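Local structure of putative short-chain dehydrogenase/reductase (Burkholderia xenovorans, 5K9Z) at residues I143-G155 with Y161-R173. The protein probably catalyses NAD(P)-dependent oxidation of CH-OH groups or the reverse reduction, as many short-chain dehydrogenases/reductases do. Residues are numbered along the deposited sequence; the frame is centred on the assembly and turned at random. Where two conformers were deposited one is given.
Sequences ILSVASTAGVMGG and YTSAKHAVIGLTR
Lys165 bends at its second torsion (chi2 -67°) and then runs fully extended, which carries NZ past Ala147 to the end of strand 141-146, where NZ donates to Val146 O at 3.1 Å. Tyr161, one helical turn earlier, has CG anti to the backbone N (chi1 -168°), and this swings its ring beside Ser148: CE2 lies 3.6 Å from Ser148 OG, which approaches at the ring edge, near its plane. Lys165 CG lies over one face of the same ring, toward the rim. Ser148 OG in turn accepts from Ala150 N at 2.9 Å in an ST turn, which fixes the hydroxyl's place facing the tyrosine edge, next to Ala150 CB.

Small residues let the loop press on the helix. Gly151, having no side chain, brings its CA to 3.4 Å from Lys165 CB, tighter than usual van der Waals contact, and Gly151 O sits 3.2 Å above the centre of the His166 ring. His166 ND1 donates to Thr162 O, which takes His166 N from the opposite face. Farther along, Ala147 CB rests on Val168 CG1 and Ile169 CG1, while a water bridges Ser145 OG and Thr172 OG1; Asn94 also binds the serine hydroxyl.

This is the first half of a Rossmann-type beta-alpha-beta crossover, strand 141-146 to helix 159-179, its tyrosine and lysine spaced as in the family's YxxxK motif. By analogy, Ser148, Tyr161 and Lys165 probably form the Ser-Tyr-Lys catalytic triad; the single bond to Val146 O holds Lys165 NZ 4.4 Å from Tyr161 OH, near but not bonded, consistent with a shared role in proton transfer.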
ATOM      1  N   ILE C 143       6.828 -21.742  -2.275  1.00 15.97           N
ATOM      2  CA  ILE C 143       6.677 -21.502  -0.842  1.00 16.35           C
ATOM      3  C   ILE C 143       5.657 -20.387  -0.645  1.00 21.03           C
ATOM      4  O   ILE C 143       5.835 -19.267  -1.144  1.00 20.23           O
ATOM      5  CB  ILE C 143       8.022 -21.153  -0.188  1.00 17.74           C
ATOM      6  CG1 ILE C 143       9.026 -22.293  -0.433  1.00 19.61           C
ATOM      7  CG2 ILE C 143       7.836 -20.937   1.285  1.00 20.70           C
ATOM      8  CD1 ILE C 143      10.451 -21.984   0.023  1.00 15.27           C
ATOM      9  N   LEU C 144       4.591 -20.690   0.081  1.00 15.89           N
ATOM     10  CA  LEU C 144       3.463 -19.774   0.216  1.00 17.22           C
ATOM     11  C   LEU C 144       3.196 -19.504   1.686  1.00 19.25           C
ATOM     12  O   LEU C 144       3.205 -20.424   2.503  1.00 23.43           O
ATOM     13  CB  LEU C 144       2.205 -20.352  -0.456  1.00 17.28           C
ATOM     14  CG  LEU C 144       2.322 -20.674  -1.945  1.00 20.74           C
ATOM     15  CD1 LEU C 144       1.108 -21.434  -2.465  1.00 19.89           C
ATOM     16  CD2 LEU C 144       2.518 -19.382  -2.723  1.00 19.67           C
ATOM     17  N   SER C 145       2.959 -18.238   2.028  1.00 13.76           N
ATOM     18  CA  SER C 145       2.679 -17.855   3.402  1.00 13.55           C
ATOM     19  C   SER C 145       1.331 -17.147   3.464  1.00 17.88           C
ATOM     20  O   SER C 145       1.031 -16.286   2.633  1.00 18.76           O
ATOM     21  CB  SER C 145       3.776 -16.946   3.963  1.00 15.98           C
ATOM     22  OG  SER C 145       5.046 -17.590   3.932  1.00 17.74           O
ATOM     23  N   VAL C 146       0.524 -17.493   4.460  1.00 16.95           N
ATOM     24  CA  VAL C 146      -0.773 -16.841   4.647  1.00 13.72           C
ATOM     25  C   VAL C 146      -0.506 -15.644   5.548  1.00 16.32           C
ATOM     26  O   VAL C 146      -0.338 -15.785   6.770  1.00 14.33           O
ATOM     27  CB  VAL C 146      -1.809 -17.794   5.238  1.00 13.96           C
ATOM     28  CG1 VAL C 146      -3.174 -17.065   5.471  1.00 15.90           C
ATOM     29  CG2 VAL C 146      -1.969 -19.012   4.319  1.00 14.72           C
ATOM     30  N   ALA C 147      -0.407 -14.466   4.937  1.00 14.17           N
ATOM     31  CA  ALA C 147      -0.207 -13.267   5.736  1.00 13.37           C
ATOM     32  C   ALA C 147      -1.590 -12.732   6.081  1.00 15.97           C
ATOM     33  O   ALA C 147      -2.430 -13.499   6.556  1.00 19.25           O
ATOM     34  CB  ALA C 147       0.661 -12.241   5.000  1.00 13.17           C
ATOM     35  N   SER C 148      -1.864 -11.467   5.777  1.00 17.57           N
ATOM     36  CA  SER C 148      -3.111 -10.799   6.151  1.00 15.42           C
ATOM     37  C   SER C 148      -3.068  -9.383   5.601  1.00 13.62           C
ATOM     38  O   SER C 148      -1.992  -8.836   5.361  1.00 19.15           O
ATOM     39  CB  SER C 148      -3.289 -10.743   7.673  1.00 18.58           C
ATOM     40  OG  SER C 148      -4.268  -9.798   8.025  1.00 22.09           O
ATOM     41  N   THR C 149      -4.252  -8.768   5.472  1.00 13.88           N
ATOM     42  CA  THR C 149      -4.301  -7.344   5.170  1.00 17.89           C
ATOM     43  C   THR C 149      -3.569  -6.526   6.226  1.00 13.88           C
ATOM     44  O   THR C 149      -3.069  -5.433   5.927  1.00 13.94           O
ATOM     45  CB  THR C 149      -5.760  -6.862   5.066  1.00 18.56           C
ATOM     46  OG1 THR C 149      -6.492  -7.296   6.212  1.00 21.35           O
ATOM     47  CG2 THR C 149      -6.420  -7.432   3.848  1.00 23.64           C
ATOM     48  N   ALA C 150      -3.476  -7.041   7.458  1.00 13.79           N
ATOM     49  CA  ALA C 150      -2.686  -6.381   8.488  1.00 13.73           C
ATOM     50  C   ALA C 150      -1.194  -6.356   8.159  1.00 20.62           C
ATOM     51  O   ALA C 150      -0.448  -5.587   8.779  1.00 20.86           O
ATOM     52  CB  ALA C 150      -2.918  -7.069   9.840  1.00 13.74           C
ATOM     53  N   GLY C 151      -0.755  -7.134   7.178  1.00 14.68           N
ATOM     54  CA  GLY C 151       0.611  -7.033   6.691  1.00 14.01           C
ATOM     55  C   GLY C 151       0.822  -5.953   5.659  1.00 18.89           C
ATOM     56  O   GLY C 151       1.965  -5.678   5.283  1.00 13.97           O
ATOM     57  N   VAL C 152      -0.256  -5.300   5.241  1.00 16.35           N
ATOM     58  CA  VAL C 152      -0.201  -4.297   4.192  1.00 22.43           C
ATOM     59  C   VAL C 152      -0.436  -2.879   4.716  1.00 22.74           C
ATOM     60  O   VAL C 152       0.040  -1.918   4.088  1.00 19.31           O
ATOM     61  CB  VAL C 152      -1.229  -4.658   3.090  1.00 26.46           C
ATOM     62  CG1 VAL C 152      -1.669  -3.469   2.278  1.00 29.36           C
ATOM     63  CG2 VAL C 152      -0.668  -5.778   2.186  1.00 27.72           C
ATOM     64  N   MET C 153      -1.086  -2.718   5.870  1.00 17.77           N
ATOM     65  CA  MET C 153      -1.287  -1.402   6.464  1.00 18.70           C
ATOM     66  C   MET C 153      -1.636  -1.582   7.938  1.00 20.14           C
ATOM     67  O   MET C 153      -1.896  -2.697   8.403  1.00 16.78           O
ATOM     68  CB  MET C 153      -2.360  -0.625   5.694  1.00 20.04           C
ATOM     69  CG  MET C 153      -3.751  -1.241   5.767  1.00 22.84           C
ATOM     70  SD  MET C 153      -5.089  -0.257   4.981  1.00 30.53           S
ATOM     71  CE  MET C 153      -4.986   1.251   5.940  1.00 41.01           C
ATOM     72  N   GLY C 154      -1.621  -0.455   8.676  1.00 18.43           N
ATOM     73  CA  GLY C 154      -2.042  -0.454  10.064  1.00 17.81           C
ATOM     74  C   GLY C 154      -3.562  -0.301  10.207  1.00 19.23           C
ATOM     75  O   GLY C 154      -4.297  -0.068   9.244  1.00 15.06           O
ATOM     76  N   GLY C 155      -4.033  -0.463  11.450  1.00 22.55           N
ATOM     77  CA  GLY C 155      -5.434  -0.330  11.776  1.00 17.03           C
ATOM     78  C   GLY C 155      -6.298  -1.542  11.471  1.00 22.83           C
ATOM     79  O   GLY C 155      -7.510  -1.488  11.702  1.00 20.82           O
ATOM     80  N   TYR C 161       0.463  -8.638  15.760  1.00 17.19           N
ATOM     81  CA  TYR C 161      -0.053  -9.214  14.527  1.00 19.42           C
ATOM     82  C   TYR C 161       0.356  -8.382  13.323  1.00 20.33           C
ATOM     83  O   TYR C 161       0.916  -8.903  12.355  1.00 14.93           O
ATOM     84  CB  TYR C 161      -1.572  -9.290  14.612  1.00 13.95           C
ATOM     85  CG  TYR C 161      -2.260 -10.107  13.552  1.00 16.75           C
ATOM     86  CD1 TYR C 161      -2.390 -11.490  13.701  1.00 14.80           C
ATOM     87  CD2 TYR C 161      -2.874  -9.496  12.452  1.00 16.10           C
ATOM     88  CE1 TYR C 161      -3.070 -12.245  12.774  1.00 20.24           C
ATOM     89  CE2 TYR C 161      -3.577 -10.247  11.517  1.00 13.81           C
ATOM     90  CZ  TYR C 161      -3.658 -11.619  11.679  1.00 23.48           C
ATOM     91  OH  TYR C 161      -4.333 -12.369  10.754  1.00 24.07           O
ATOM     92  N   THR C 162       0.131  -7.068  13.393  1.00 18.74           N
ATOM     93  CA  THR C 162       0.423  -6.218  12.248  1.00 17.04           C
ATOM     94  C   THR C 162       1.923  -6.218  11.936  1.00 17.08           C
ATOM     95  O   THR C 162       2.321  -6.313  10.770  1.00 15.43           O
ATOM     96  CB  THR C 162      -0.090  -4.801  12.519  1.00 19.09           C
ATOM     97  OG1 THR C 162      -1.530  -4.810  12.694  1.00 14.06           O
ATOM     98  CG2 THR C 162       0.291  -3.867  11.393  1.00 14.29           C
ATOM     99  N   SER C 163       2.771  -6.129  12.966  1.00 15.54           N
ATOM    100  CA  SER C 163       4.209  -6.119  12.730  0.59 19.58           C
ATOM    101  C   SER C 163       4.673  -7.444  12.131  1.00 13.51           C
ATOM    102  O   SER C 163       5.455  -7.471  11.165  1.00 16.27           O
ATOM    103  CB  SER C 163       4.927  -5.819  14.044  0.59 16.96           C
ATOM    104  OG  SER C 163       6.317  -5.686  13.874  0.59 17.02           O
ATOM    105  N   ALA C 164       4.212  -8.556  12.707  1.00 18.31           N
ATOM    106  CA  ALA C 164       4.567  -9.884  12.208  1.00 19.08           C
ATOM    107  C   ALA C 164       4.150 -10.058  10.752  1.00 14.42           C
ATOM    108  O   ALA C 164       4.913 -10.583   9.938  1.00 17.87           O
ATOM    109  CB  ALA C 164       3.901 -10.958  13.069  1.00 16.45           C
ATOM    110  N   LYS C 165       2.935  -9.631  10.405  1.00 17.33           N
ATOM    111  CA  LYS C 165       2.449  -9.850   9.046  1.00 13.07           C
ATOM    112  C   LYS C 165       3.203  -8.984   8.043  1.00 16.46           C
ATOM    113  O   LYS C 165       3.446  -9.421   6.913  1.00 15.98           O
ATOM    114  CB  LYS C 165       0.934  -9.586   8.987  1.00 13.13           C
ATOM    115  CG  LYS C 165       0.113 -10.585   9.801  1.00 16.91           C
ATOM    116  CD  LYS C 165       0.171 -12.004   9.213  1.00 13.14           C
ATOM    117  CE  LYS C 165      -0.671 -12.995  10.032  1.00 16.46           C
ATOM    118  NZ  LYS C 165      -0.640 -14.375   9.472  1.00 15.63           N
ATOM    119  N   HIS C 166       3.567  -7.745   8.433  1.00 13.21           N
ATOM    120  CA  HIS C 166       4.453  -6.931   7.604  1.00 18.28           C
ATOM    121  C   HIS C 166       5.796  -7.620   7.412  1.00 17.79           C
ATOM    122  O   HIS C 166       6.350  -7.623   6.308  1.00 15.24           O
ATOM    123  CB  HIS C 166       4.672  -5.542   8.225  1.00 13.51           C
ATOM    124  CG  HIS C 166       3.620  -4.527   7.879  1.00 22.25           C
ATOM    125  ND1 HIS C 166       2.357  -4.539   8.434  1.00 16.54           N
ATOM    126  CD2 HIS C 166       3.661  -3.440   7.067  1.00 18.79           C
ATOM    127  CE1 HIS C 166       1.659  -3.519   7.962  1.00 15.57           C
ATOM    128  NE2 HIS C 166       2.433  -2.823   7.151  1.00 18.86           N
ATOM    129  N   ALA C 167       6.334  -8.204   8.485  1.00 13.34           N
ATOM    130  CA  ALA C 167       7.605  -8.917   8.409  1.00 18.37           C
ATOM    131  C   ALA C 167       7.524 -10.130   7.480  1.00 17.72           C
ATOM    132  O   ALA C 167       8.488 -10.433   6.758  1.00 17.08           O
ATOM    133  CB  ALA C 167       8.051  -9.323   9.822  1.00 13.52           C
ATOM    134  N   VAL C 168       6.387 -10.840   7.497  1.00 17.35           N
ATOM    135  CA  VAL C 168       6.170 -11.994   6.618  1.00 15.19           C
ATOM    136  C   VAL C 168       6.197 -11.569   5.151  1.00 13.22           C
ATOM    137  O   VAL C 168       6.768 -12.255   4.292  1.00 17.80           O
ATOM    138  CB  VAL C 168       4.836 -12.686   6.973  1.00 15.56           C
ATOM    139  CG1 VAL C 168       4.406 -13.643   5.882  1.00 14.80           C
ATOM    140  CG2 VAL C 168       4.937 -13.427   8.343  1.00 14.34           C
ATOM    141  N   ILE C 169       5.582 -10.434   4.835  1.00 17.84           N
ATOM    142  CA  ILE C 169       5.656  -9.940   3.466  0.51 14.48           C
ATOM    143  C   ILE C 169       7.088  -9.546   3.113  1.00 13.60           C
ATOM    144  O   ILE C 169       7.571  -9.843   2.016  1.00 14.27           O
ATOM    145  CB  ILE C 169       4.652  -8.791   3.270  0.51 16.25           C
ATOM    146  CG1 ILE C 169       3.234  -9.372   3.268  0.51 13.33           C
ATOM    147  CG2 ILE C 169       4.949  -8.016   1.974  0.51 13.68           C
ATOM    148  CD1 ILE C 169       2.126  -8.346   3.162  0.51 13.42           C
ATOM    149  N   GLY C 170       7.816  -8.925   4.046  1.00 15.49           N
ATOM    150  CA  GLY C 170       9.214  -8.602   3.765  1.00 16.04           C
ATOM    151  C   GLY C 170      10.083  -9.839   3.577  1.00 14.01           C
ATOM    152  O   GLY C 170      10.926  -9.898   2.673  1.00 14.30           O
ATOM    153  N   LEU C 171       9.891 -10.843   4.432  1.00 17.60           N
ATOM    154  CA  LEU C 171      10.640 -12.085   4.288  1.00 20.53           C
ATOM    155  C   LEU C 171      10.261 -12.799   2.997  1.00 17.65           C
ATOM    156  O   LEU C 171      11.117 -13.404   2.341  1.00 14.26           O
ATOM    157  CB  LEU C 171      10.369 -12.986   5.484  1.00 17.74           C
ATOM    158  CG  LEU C 171      11.092 -14.319   5.536  1.00 22.34           C
ATOM    159  CD1 LEU C 171      12.595 -14.132   5.383  1.00 21.59           C
ATOM    160  CD2 LEU C 171      10.760 -14.967   6.852  1.00 24.26           C
ATOM    161  N   THR C 172       8.979 -12.753   2.630  1.00 13.81           N
ATOM    162  CA  THR C 172       8.543 -13.295   1.343  1.00 16.23           C
ATOM    163  C   THR C 172       9.327 -12.672   0.187  1.00 18.52           C
ATOM    164  O   THR C 172       9.852 -13.378  -0.683  1.00 15.11           O
ATOM    165  CB  THR C 172       7.040 -13.054   1.152  1.00 17.45           C
ATOM    166  OG1 THR C 172       6.291 -13.798   2.126  1.00 16.11           O
ATOM    167  CG2 THR C 172       6.618 -13.495  -0.233  1.00 13.97           C
ATOM    168  N   ARG C 173       9.412 -11.341   0.168  1.00 16.34           N
ATOM    169  CA  ARG C 173      10.128 -10.638  -0.890  1.00 15.91           C
ATOM    170  C   ARG C 173      11.621 -10.929  -0.832  1.00 21.04           C
ATOM    171  O   ARG C 173      12.278 -11.067  -1.872  1.00 16.22           O
ATOM    172  CB  ARG C 173       9.893  -9.140  -0.759  1.00 14.73           C
ATOM    173  CG  ARG C 173       8.453  -8.728  -0.995  1.00 14.56           C
ATOM    174  CD  ARG C 173       8.198  -7.350  -0.430  1.00 14.54           C
ATOM    175  NE  ARG C 173       6.830  -6.903  -0.719  1.00 14.47           N
ATOM    176  CZ  ARG C 173       6.329  -5.755  -0.288  1.00 20.23           C
ATOM    177  NH1 ARG C 173       7.083  -4.953   0.453  1.00 19.42           N
ATOM    178  NH2 ARG C 173       5.086  -5.409  -0.601  1.00 16.78           N
TER
HETATM  179  O   HOH W   1       5.998 -16.470   1.757  1.00 12.69           O
HETATM  180  O   HOH W   2      -3.104  -3.549  10.677  1.00 15.34           O